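Local coordinates for protein VipE (Legionella pneumophila subsp. pneumophila str. Philadelphia 1, PDB 4QN8) that is of unknown molecular function but, as an effector of a bacterial pathogen, probably acts on host-cell processes, and whose helical N-terminal part forms this chain, at residues 64-69 with 105-110; 22-27 with 79-84; 111-116 with 148-153. All blocks are in the same frame, centred on the assembly; numbering follows the deposited sequence. Where two conformers were deposited one is given.

Three contacts sample the packing of an all-helical chain, and helix 103-114 links them. Contact 1 sets it against helix 58-69 in the interior; the centre of this contact lies about 5 Å from that of the chain. Contact 3 uses the last turn of the same helix, where helix 135-154 covers it, and the centres of contacts 1 and 3 lie about 9 Å apart. Contact 2 sits farther out, its centre about 14 Å from that of contact 1 and about 19 Å from that of contact 3, and ties residues 22-27 to helix 75-88. That helix also packs on helix 103-114: Thr82 OG1 approaches Phe107 CD2 at 3.6 Å, and His79 ND1 is probably hydrogen-bonded to Glu111 OE2 (2.6 Å).

Contact 1. Residues 64-69 with 105-110; sequences DFVLTI and KAFLAF
Helix segments 64-69 and 105-110 run in broadly the same direction, crossing at -47° with axes 9.8 Å apart at closest approach and Val66 facing Phe107 across the gap. Val66 is the wedge of this interface, and its two methyls divide the work. CG1, set anti to the backbone N (chi1 174°), presses against the root of the Phe110 side chain, 3.6 Å from Phe110 CB, with the near ring atoms CG and CD1 only slightly farther off. CG2 points into the fork between Ala106 and Phe107, lying 3.7 Å from Ala106 CB and equally far from Phe107 CD1. The Val66 and Phe110 side chains lie alongside, pointing opposite ways, whereas Val66 meets the Phe107 ring at a slant. One turn further along, Ile69 makes a looser contact, its CG2 methyl 4.2 Å from Phe107 CZ. The Phe107 ring thus spans Val66 and Ile69, and it also reaches Leu78, Thr82 and Met85 of helix 75-88. Phe153 of helix 135-154 touches Val66 and meets Phe110 edge-to-face, so a further helix closes over the same cluster. With all the touching residues buried and every side-chain contact apolar, cohesion here comes from close packing and the exclusion of water, as in the hydrophobic core of an all-helical protein.

Contact 2. Residues 22-27 with 79-84; sequences GTISNE and HQLTSR
Arg84 grips the carbonyl of Ile24 end-on, NH2 and NH1 both donating to the one oxygen, at 2.8 Å from NH2 to Ile24 O and 3.0 Å from NH1 to Ile24 O. NH2 makes a second, nearly straight bond (176°) to Asn26 OD1 at 2.8 Å. All three bonds run in the guanidinium plane, although the Asn26 amide is turned 46° from it, and together they should fix the rotation of the group. The bend at chi3 (73°) carries the arginine's end to the turn. A water extends the network: it donates to Gly22 O at 2.9 Å and to Gln80 OE1, and accepts from Arg84 NH1. Outward from these bonds, the Ile24 CG2 methyl lies 3.6 Å from Arg84 NH1 and meets Leu81 CD2 at 4.1 Å, the two apolar side chains crossing at about a right angle. Leu19 of helix 6-20 touches both, extending the apolar patch. Gly22, with positive phi, is the first residue to depart from helical geometry after helix 6-20, and Ser25 is the N-cap of the next helix, its OG accepting from Glu28 N. This is a capped connection between two successive helices, 6-20 and 26-32, whose backbone is held by an arginine of helix 75-88.

Contact 3. Residues 111-116 with 148-153; sequences EMAHYP and PIIAFF
At the edge of the His114 imidazole, in the ring plane, lies a water that joins this side chain to Phe153. It is hydrogen-bonded to His114 NE2 at 2.9 Å and donates to Phe153 O at 2.9 Å, thereby bridging the two helices. The carbonyl itself stays 3.8 Å from His114 CE1, so the water supplies the polar link between the imidazole and this backbone oxygen. One face of the ring carries the Ala113 methyl, CB standing 4.0 Å above the plane and displaced from the ring centre. Phe110 meets the His114 ring edge-to-face, joining this surface contact to the aromatic core. The backbones come closest at Ala113 and Ile150, whose CA atoms are 5.2 Å apart. Ala113 CB touches Phe153 CB at 3.7 Å, while the Ile150 CG2 methyl lies 3.9 Å from Ala113 CA. The other branch of Ile150 diverges: CG1, anti to the carbonyl carbon (chi1 -65°), directs CD1 toward Met112, a selenomethionine, 3.9 Å from its CB; the further touch of SE and CE on that methyl is less sure, since two conformers were deposited. Just beyond, Gln154 NE2 donates to Ala113 O, adding a direct polar tie close to the end of helix 103-114. Small-residue packing at Ala113, flanked by larger apolar groups, is characteristic of closely apposed helices, and here it joins helix 135-154 to the last turn of helix 103-114 in the all-alpha fold.

Contact 1. Residues 64-69 with 105-110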
loop_
_atom_site.group_PDB
_atom_site.type_symbol
_atom_site.label_atom_id
_atom_site.label_comp_id
_atom_site.label_asym_id
_atom_site.label_seq_id
_atom_site.Cartn_x
_atom_site.Cartn_y
_atom_site.Cartn_z
ATOM N N ASP A 64 7.892 4.158 -1.151
ATOM C CA ASP A 64 8.675 4.642 -2.286
ATOM C C ASP A 64 8.079 4.108 -3.588
ATOM O O ASP A 64 7.967 4.839 -4.581
ATOM C CB ASP A 64 10.147 4.245 -2.120
ATOM C CG ASP A 64 11.062 4.928 -3.126
ATOM O OD1 ASP A 64 11.226 6.169 -3.051
ATOM O OD2 ASP A 64 11.623 4.222 -3.988
ATOM N N PHE A 65 7.682 2.838 -3.574
ATOM C CA PHE A 65 7.077 2.203 -4.755
ATOM C C PHE A 65 5.764 2.874 -5.136
ATOM O O PHE A 65 5.547 3.213 -6.301
ATOM C CB PHE A 65 6.838 0.719 -4.487
ATOM C CG PHE A 65 6.203 -0.022 -5.633
ATOM C CD1 PHE A 65 6.982 -0.563 -6.641
ATOM C CD2 PHE A 65 4.825 -0.213 -5.669
ATOM C CE1 PHE A 65 6.395 -1.280 -7.693
ATOM C CE2 PHE A 65 4.232 -0.907 -6.714
ATOM C CZ PHE A 65 5.023 -1.442 -7.728
ATOM N N VAL A 66 4.888 3.080 -4.159
ATOM C CA VAL A 66 3.610 3.723 -4.436
ATOM C C VAL A 66 3.830 5.173 -4.863
ATOM O O VAL A 66 3.178 5.662 -5.789
ATOM C CB VAL A 66 2.677 3.629 -3.220
ATOM C CG1 VAL A 66 1.392 4.426 -3.461
ATOM C CG2 VAL A 66 2.370 2.157 -2.939
ATOM N N LEU A 67 4.786 5.848 -4.227
ATOM C CA LEU A 67 5.098 7.246 -4.571
ATOM C C LEU A 67 5.515 7.380 -6.033
ATOM O O LEU A 67 5.372 8.447 -6.657
ATOM C CB LEU A 67 6.232 7.758 -3.679
ATOM C CG LEU A 67 6.555 9.246 -3.659
ATOM C CD1 LEU A 67 5.351 10.016 -3.132
ATOM C CD2 LEU A 67 7.758 9.494 -2.773
ATOM N N THR A 68 6.018 6.282 -6.581
ATOM C CA THR A 68 6.551 6.242 -7.938
ATOM C C THR A 68 5.501 5.827 -8.971
ATOM O O THR A 68 5.386 6.446 -10.037
ATOM C CB THR A 68 7.784 5.282 -8.006
ATOM O OG1 THR A 68 8.764 5.702 -7.047
ATOM C CG2 THR A 68 8.413 5.287 -9.389
ATOM N N ILE A 69 4.734 4.782 -8.661
ATOM C CA ILE A 69 3.716 4.295 -9.588
ATOM C C ILE A 69 2.391 5.069 -9.490
ATOM O O ILE A 69 1.705 5.298 -10.500
ATOM C CB ILE A 69 3.475 2.763 -9.421
ATOM C CG1 ILE A 69 2.594 2.212 -10.545
ATOM C CG2 ILE A 69 2.828 2.442 -8.090
ATOM C CD1 ILE A 69 3.265 2.199 -11.897
ATOM N N LYS A 105 -2.220 -1.500 2.139
ATOM C CA LYS A 105 -2.325 -0.364 3.056
ATOM C C LYS A 105 -1.783 0.907 2.397
ATOM O O LYS A 105 -2.383 1.992 2.502
ATOM C CB LYS A 105 -1.599 -0.624 4.385
ATOM C CG LYS A 105 -1.538 0.632 5.257
ATOM C CD LYS A 105 -1.384 0.318 6.739
ATOM C CE LYS A 105 0.016 -0.162 7.068
ATOM N NZ LYS A 105 0.104 -0.541 8.527
ATOM N N ALA A 106 -0.668 0.783 1.691
ATOM C CA ALA A 106 -0.084 1.965 1.063
ATOM C C ALA A 106 -0.914 2.515 -0.095
ATOM O O ALA A 106 -1.043 3.728 -0.243
ATOM C CB ALA A 106 1.342 1.716 0.625
ATOM N N PHE A 107 -1.466 1.633 -0.923
ATOM C CA PHE A 107 -2.333 2.073 -2.010
ATOM C C PHE A 107 -3.573 2.772 -1.456
ATOM O O PHE A 107 -3.989 3.819 -1.978
ATOM C CB PHE A 107 -2.740 0.885 -2.882
ATOM C CG PHE A 107 -2.006 0.818 -4.186
ATOM C CD1 PHE A 107 -0.650 0.537 -4.226
ATOM C CD2 PHE A 107 -2.678 1.033 -5.372
ATOM C CE1 PHE A 107 0.028 0.484 -5.427
ATOM C CE2 PHE A 107 -2.007 0.977 -6.584
ATOM C CZ PHE A 107 -0.645 0.709 -6.604
ATOM N N LEU A 108 -4.163 2.208 -0.408
ATOM C CA LEU A 108 -5.339 2.831 0.212
ATOM C C LEU A 108 -4.991 4.211 0.765
ATOM O O LEU A 108 -5.734 5.176 0.568
ATOM C CB LEU A 108 -5.920 1.936 1.321
ATOM C CG LEU A 108 -7.104 2.452 2.151
ATOM C CD1 LEU A 108 -8.292 2.799 1.269
ATOM C CD2 LEU A 108 -7.526 1.380 3.156
ATOM N N ALA A 109 -3.857 4.300 1.461
ATOM C CA ALA A 109 -3.384 5.579 2.000
ATOM C C ALA A 109 -3.128 6.615 0.907
ATOM O O ALA A 109 -3.376 7.804 1.101
ATOM C CB ALA A 109 -2.131 5.377 2.834
ATOM N N PHE A 110 -2.615 6.171 -0.230
ATOM C CA PHE A 110 -2.313 7.091 -1.317
ATOM C C PHE A 110 -3.614 7.613 -1.900
ATOM O O PHE A 110 -3.751 8.806 -2.206
ATOM C CB PHE A 110 -1.504 6.365 -2.383
ATOM C CG PHE A 110 -1.076 7.235 -3.520
ATOM C CD1 PHE A 110 0.094 7.978 -3.437
ATOM C CD2 PHE A 110 -1.838 7.307 -4.674
ATOM C CE1 PHE A 110 0.502 8.776 -4.496
ATOM C CE2 PHE A 110 -1.433 8.100 -5.745
ATOM C CZ PHE A 110 -0.261 8.837 -5.653
#

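Contact 2. Residues 22-27 with 79-84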
loop_
_atom_site.group_PDB
_atom_site.type_symbol
_atom_site.label_atom_id
_atom_site.label_comp_id
_atom_site.label_asym_id
_atom_site.label_seq_id
_atom_site.Cartn_x
_atom_site.Cartn_y
_atom_site.Cartn_z
ATOM N N GLY A 22 -4.055 -1.470 -15.421
ATOM C CA GLY A 22 -4.934 -2.291 -14.605
ATOM C C GLY A 22 -5.201 -3.672 -15.161
ATOM O O GLY A 22 -6.127 -4.366 -14.716
ATOM N N THR A 23 -4.383 -4.098 -16.120
ATOM C CA THR A 23 -4.570 -5.415 -16.717
ATOM C C THR A 23 -3.957 -6.550 -15.909
ATOM O O THR A 23 -4.144 -7.716 -16.245
ATOM C CB THR A 23 -4.018 -5.474 -18.149
ATOM O OG1 THR A 23 -2.613 -5.191 -18.132
ATOM C CG2 THR A 23 -4.728 -4.470 -19.011
ATOM N N ILE A 24 -3.209 -6.215 -14.861
ATOM C CA ILE A 24 -2.546 -7.250 -14.059
ATOM C C ILE A 24 -3.539 -8.335 -13.634
ATOM O O ILE A 24 -4.639 -8.029 -13.173
ATOM C CB ILE A 24 -1.837 -6.629 -12.836
ATOM C CG1 ILE A 24 -0.984 -7.676 -12.110
ATOM C CG2 ILE A 24 -2.831 -5.950 -11.900
ATOM C CD1 ILE A 24 0.052 -7.066 -11.158
ATOM N N SER A 25 -3.178 -9.604 -13.833
ATOM C CA SER A 25 -4.107 -10.700 -13.562
ATOM C C SER A 25 -4.284 -10.880 -12.072
ATOM O O SER A 25 -3.493 -10.340 -11.284
ATOM C CB SER A 25 -3.602 -12.004 -14.177
ATOM O OG SER A 25 -2.417 -12.436 -13.524
ATOM N N ASN A 26 -5.315 -11.619 -11.660
ATOM C CA ASN A 26 -5.453 -11.908 -10.231
ATOM C C ASN A 26 -4.213 -12.648 -9.701
ATOM O O ASN A 26 -3.761 -12.405 -8.574
ATOM C CB ASN A 26 -6.721 -12.734 -9.947
ATOM C CG ASN A 26 -7.986 -11.902 -9.996
ATOM O OD1 ASN A 26 -7.933 -10.667 -9.978
ATOM N ND2 ASN A 26 -9.143 -12.578 -10.053
ATOM N N GLU A 27 -3.667 -13.558 -10.500
ATOM C CA GLU A 27 -2.511 -14.337 -10.033
ATOM C C GLU A 27 -1.283 -13.476 -9.826
ATOM O O GLU A 27 -0.573 -13.620 -8.831
ATOM C CB GLU A 27 -2.153 -15.483 -10.983
ATOM C CG GLU A 27 -3.139 -16.633 -10.959
ATOM C CD GLU A 27 -4.378 -16.312 -11.754
ATOM O OE1 GLU A 27 -5.412 -16.984 -11.548
ATOM O OE2 GLU A 27 -4.306 -15.383 -12.597
ATOM N N HIS A 79 -8.500 3.431 -7.987
ATOM C CA HIS A 79 -9.552 2.950 -7.083
ATOM C C HIS A 79 -9.780 1.455 -7.283
ATOM O O HIS A 79 -9.919 0.691 -6.328
ATOM C CB HIS A 79 -10.859 3.701 -7.295
ATOM C CG HIS A 79 -11.917 3.318 -6.317
ATOM N ND1 HIS A 79 -11.929 3.797 -5.024
ATOM C CD2 HIS A 79 -12.968 2.472 -6.420
ATOM C CE1 HIS A 79 -12.961 3.276 -4.377
ATOM N NE2 HIS A 79 -13.602 2.465 -5.199
ATOM N N GLN A 80 -9.805 1.053 -8.548
ATOM C CA GLN A 80 -10.060 -0.333 -8.946
ATOM C C GLN A 80 -8.918 -1.215 -8.441
ATOM O O GLN A 80 -9.151 -2.284 -7.865
ATOM C CB GLN A 80 -10.149 -0.367 -10.477
ATOM C CG GLN A 80 -10.660 -1.623 -11.137
ATOM C CD GLN A 80 -10.759 -1.433 -12.655
ATOM O OE1 GLN A 80 -9.761 -1.117 -13.313
ATOM N NE2 GLN A 80 -11.968 -1.595 -13.209
ATOM N N LEU A 81 -7.681 -0.764 -8.625
ATOM C CA LEU A 81 -6.534 -1.535 -8.139
ATOM C C LEU A 81 -6.600 -1.698 -6.624
ATOM O O LEU A 81 -6.413 -2.795 -6.103
ATOM C CB LEU A 81 -5.200 -0.889 -8.527
ATOM C CG LEU A 81 -4.719 -1.044 -9.969
ATOM C CD1 LEU A 81 -3.485 -0.176 -10.193
ATOM C CD2 LEU A 81 -4.420 -2.501 -10.293
ATOM N N THR A 82 -6.896 -0.619 -5.915
ATOM C CA THR A 82 -6.952 -0.699 -4.456
ATOM C C THR A 82 -8.039 -1.672 -3.981
ATOM O O THR A 82 -7.834 -2.449 -3.030
ATOM C CB THR A 82 -7.182 0.696 -3.876
ATOM O OG1 THR A 82 -6.076 1.525 -4.251
ATOM C CG2 THR A 82 -7.277 0.654 -2.344
ATOM N N SER A 83 -9.182 -1.655 -4.645
ATOM C CA SER A 83 -10.269 -2.563 -4.272
ATOM C C SER A 83 -9.888 -4.020 -4.502
ATOM O O SER A 83 -10.196 -4.891 -3.673
ATOM C CB SER A 83 -11.542 -2.252 -5.065
ATOM O OG SER A 83 -12.081 -1.004 -4.679
ATOM N N ARG A 84 -9.227 -4.284 -5.623
ATOM C CA ARG A 84 -8.761 -5.629 -5.910
ATOM C C ARG A 84 -7.744 -6.076 -4.883
ATOM O O ARG A 84 -7.774 -7.219 -4.430
ATOM C CB ARG A 84 -8.149 -5.704 -7.307
ATOM C CG ARG A 84 -9.149 -5.571 -8.409
ATOM C CD ARG A 84 -8.431 -5.620 -9.731
ATOM N NE ARG A 84 -7.958 -6.970 -10.051
ATOM C CZ ARG A 84 -6.994 -7.212 -10.936
ATOM N NH1 ARG A 84 -6.396 -6.198 -11.554
ATOM N NH2 ARG A 84 -6.616 -8.458 -11.195
HETATM O O HOH W 1 -7.701 -3.536 -12.480
#

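Contact 3. Residues 111-116 with 148-153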
loop_
_atom_site.group_PDB
_atom_site.type_symbol
_atom_site.label_atom_id
_atom_site.label_comp_id
_atom_site.label_asym_id
_atom_site.label_seq_id
_atom_site.Cartn_x
_atom_site.Cartn_y
_atom_site.Cartn_z
ATOM N N GLU A 111 -4.578 6.716 -2.062
ATOM C CA GLU A 111 -5.875 7.144 -2.555
ATOM C C GLU A 111 -6.546 8.073 -1.556
ATOM O O GLU A 111 -7.217 9.032 -1.959
ATOM C CB GLU A 111 -6.795 5.965 -2.921
ATOM C CG GLU A 111 -7.979 6.426 -3.789
ATOM C CD GLU A 111 -8.990 5.326 -4.059
ATOM O OE1 GLU A 111 -8.670 4.140 -3.810
ATOM O OE2 GLU A 111 -10.105 5.645 -4.549
HETATM N N MSE A 112 -6.387 7.820 -0.256
HETATM C CA MSE A 112 -6.998 8.714 0.719
HETATM C C MSE A 112 -6.302 10.068 0.757
HETATM O O MSE A 112 -6.928 11.093 1.086
HETATM C CB MSE A 112 -7.014 8.081 2.107
HETATM C CG MSE A 112 -7.872 6.838 2.156
HETATM SE SE MSE A 112 -7.657 5.919 3.836
HETATM C CE MSE A 112 -8.703 7.099 4.972
ATOM N N ALA A 113 -5.024 10.087 0.402
ATOM C CA ALA A 113 -4.274 11.338 0.445
ATOM C C ALA A 113 -4.729 12.280 -0.654
ATOM O O ALA A 113 -4.764 13.503 -0.473
ATOM C CB ALA A 113 -2.793 11.066 0.316
ATOM N N HIS A 114 -5.082 11.714 -1.799
ATOM C CA HIS A 114 -5.288 12.546 -2.984
ATOM C C HIS A 114 -6.723 12.540 -3.460
ATOM O O HIS A 114 -7.194 13.515 -4.038
ATOM C CB HIS A 114 -4.335 12.110 -4.104
ATOM C CG HIS A 114 -2.892 12.247 -3.734
ATOM N ND1 HIS A 114 -2.310 13.462 -3.464
ATOM C CD2 HIS A 114 -1.917 11.317 -3.556
ATOM C CE1 HIS A 114 -1.038 13.283 -3.136
ATOM N NE2 HIS A 114 -0.781 11.988 -3.189
ATOM N N TYR A 115 -7.422 11.437 -3.213
ATOM C CA TYR A 115 -8.813 11.330 -3.630
ATOM C C TYR A 115 -9.666 10.803 -2.479
ATOM O O TYR A 115 -10.253 9.731 -2.589
ATOM C CB TYR A 115 -8.926 10.395 -4.831
ATOM C CG TYR A 115 -7.999 10.749 -5.971
ATOM C CD1 TYR A 115 -8.279 11.821 -6.811
ATOM C CD2 TYR A 115 -6.834 10.032 -6.187
ATOM C CE1 TYR A 115 -7.432 12.154 -7.831
ATOM C CE2 TYR A 115 -5.977 10.357 -7.234
ATOM C CZ TYR A 115 -6.281 11.415 -8.039
ATOM O OH TYR A 115 -5.441 11.765 -9.082
ATOM N N PRO A 116 -9.748 11.564 -1.380
ATOM C CA PRO A 116 -10.383 11.012 -0.171
ATOM C C PRO A 116 -11.866 10.662 -0.308
ATOM O O PRO A 116 -12.296 9.691 0.316
ATOM C CB PRO A 116 -10.201 12.128 0.868
ATOM C CG PRO A 116 -9.961 13.360 0.083
ATOM C CD PRO A 116 -9.214 12.919 -1.147
ATOM N N PRO A 148 -0.545 8.046 9.500
ATOM C CA PRO A 148 0.845 8.443 9.240
ATOM C C PRO A 148 1.248 8.238 7.782
ATOM O O PRO A 148 2.089 8.975 7.239
ATOM C CB PRO A 148 1.656 7.504 10.151
ATOM C CG PRO A 148 0.751 6.351 10.420
ATOM C CD PRO A 148 -0.628 6.936 10.467
ATOM N N ILE A 149 0.655 7.237 7.148
ATOM C CA ILE A 149 1.001 6.953 5.772
ATOM C C ILE A 149 0.328 7.996 4.868
ATOM O O ILE A 149 0.950 8.517 3.937
ATOM C CB ILE A 149 0.595 5.529 5.384
ATOM C CG1 ILE A 149 1.055 4.571 6.485
ATOM C CG2 ILE A 149 1.245 5.138 4.072
ATOM C CD1 ILE A 149 0.759 3.148 6.174
ATOM N N ILE A 150 -0.937 8.314 5.152
ATOM C CA ILE A 150 -1.637 9.364 4.412
ATOM C C ILE A 150 -0.852 10.669 4.531
ATOM O O ILE A 150 -0.652 11.380 3.541
ATOM C CB ILE A 150 -3.081 9.581 4.945
ATOM C CG1 ILE A 150 -3.935 8.324 4.705
ATOM C CG2 ILE A 150 -3.725 10.800 4.311
ATOM C CD1 ILE A 150 -5.231 8.304 5.532
ATOM N N ALA A 151 -0.377 10.971 5.738
ATOM C CA ALA A 151 0.341 12.227 5.975
ATOM C C ALA A 151 1.642 12.277 5.173
ATOM O O ALA A 151 2.073 13.343 4.715
ATOM C CB ALA A 151 0.625 12.406 7.459
ATOM N N PHE A 152 2.254 11.113 4.991
ATOM C CA PHE A 152 3.480 11.024 4.211
ATOM C C PHE A 152 3.227 11.386 2.758
ATOM O O PHE A 152 3.975 12.155 2.154
ATOM C CB PHE A 152 4.081 9.616 4.289
ATOM C CG PHE A 152 5.191 9.382 3.299
ATOM C CD1 PHE A 152 6.478 9.804 3.577
ATOM C CD2 PHE A 152 4.941 8.763 2.082
ATOM C CE1 PHE A 152 7.508 9.612 2.661
ATOM C CE2 PHE A 152 5.959 8.572 1.156
ATOM C CZ PHE A 152 7.248 8.991 1.450
ATOM N N PHE A 153 2.177 10.819 2.182
ATOM C CA PHE A 153 1.869 11.094 0.784
ATOM C C PHE A 153 1.436 12.540 0.569
ATOM O O PHE A 153 1.646 13.113 -0.507
ATOM C CB PHE A 153 0.814 10.108 0.279
ATOM C CG PHE A 153 1.342 8.714 0.078
ATOM C CD1 PHE A 153 2.528 8.503 -0.615
ATOM C CD2 PHE A 153 0.672 7.619 0.592
ATOM C CE1 PHE A 153 3.023 7.222 -0.805
ATOM C CE2 PHE A 153 1.170 6.331 0.414
ATOM C CZ PHE A 153 2.346 6.132 -0.284
HETATM O O HOH W 2 2.000 11.476 -2.828
#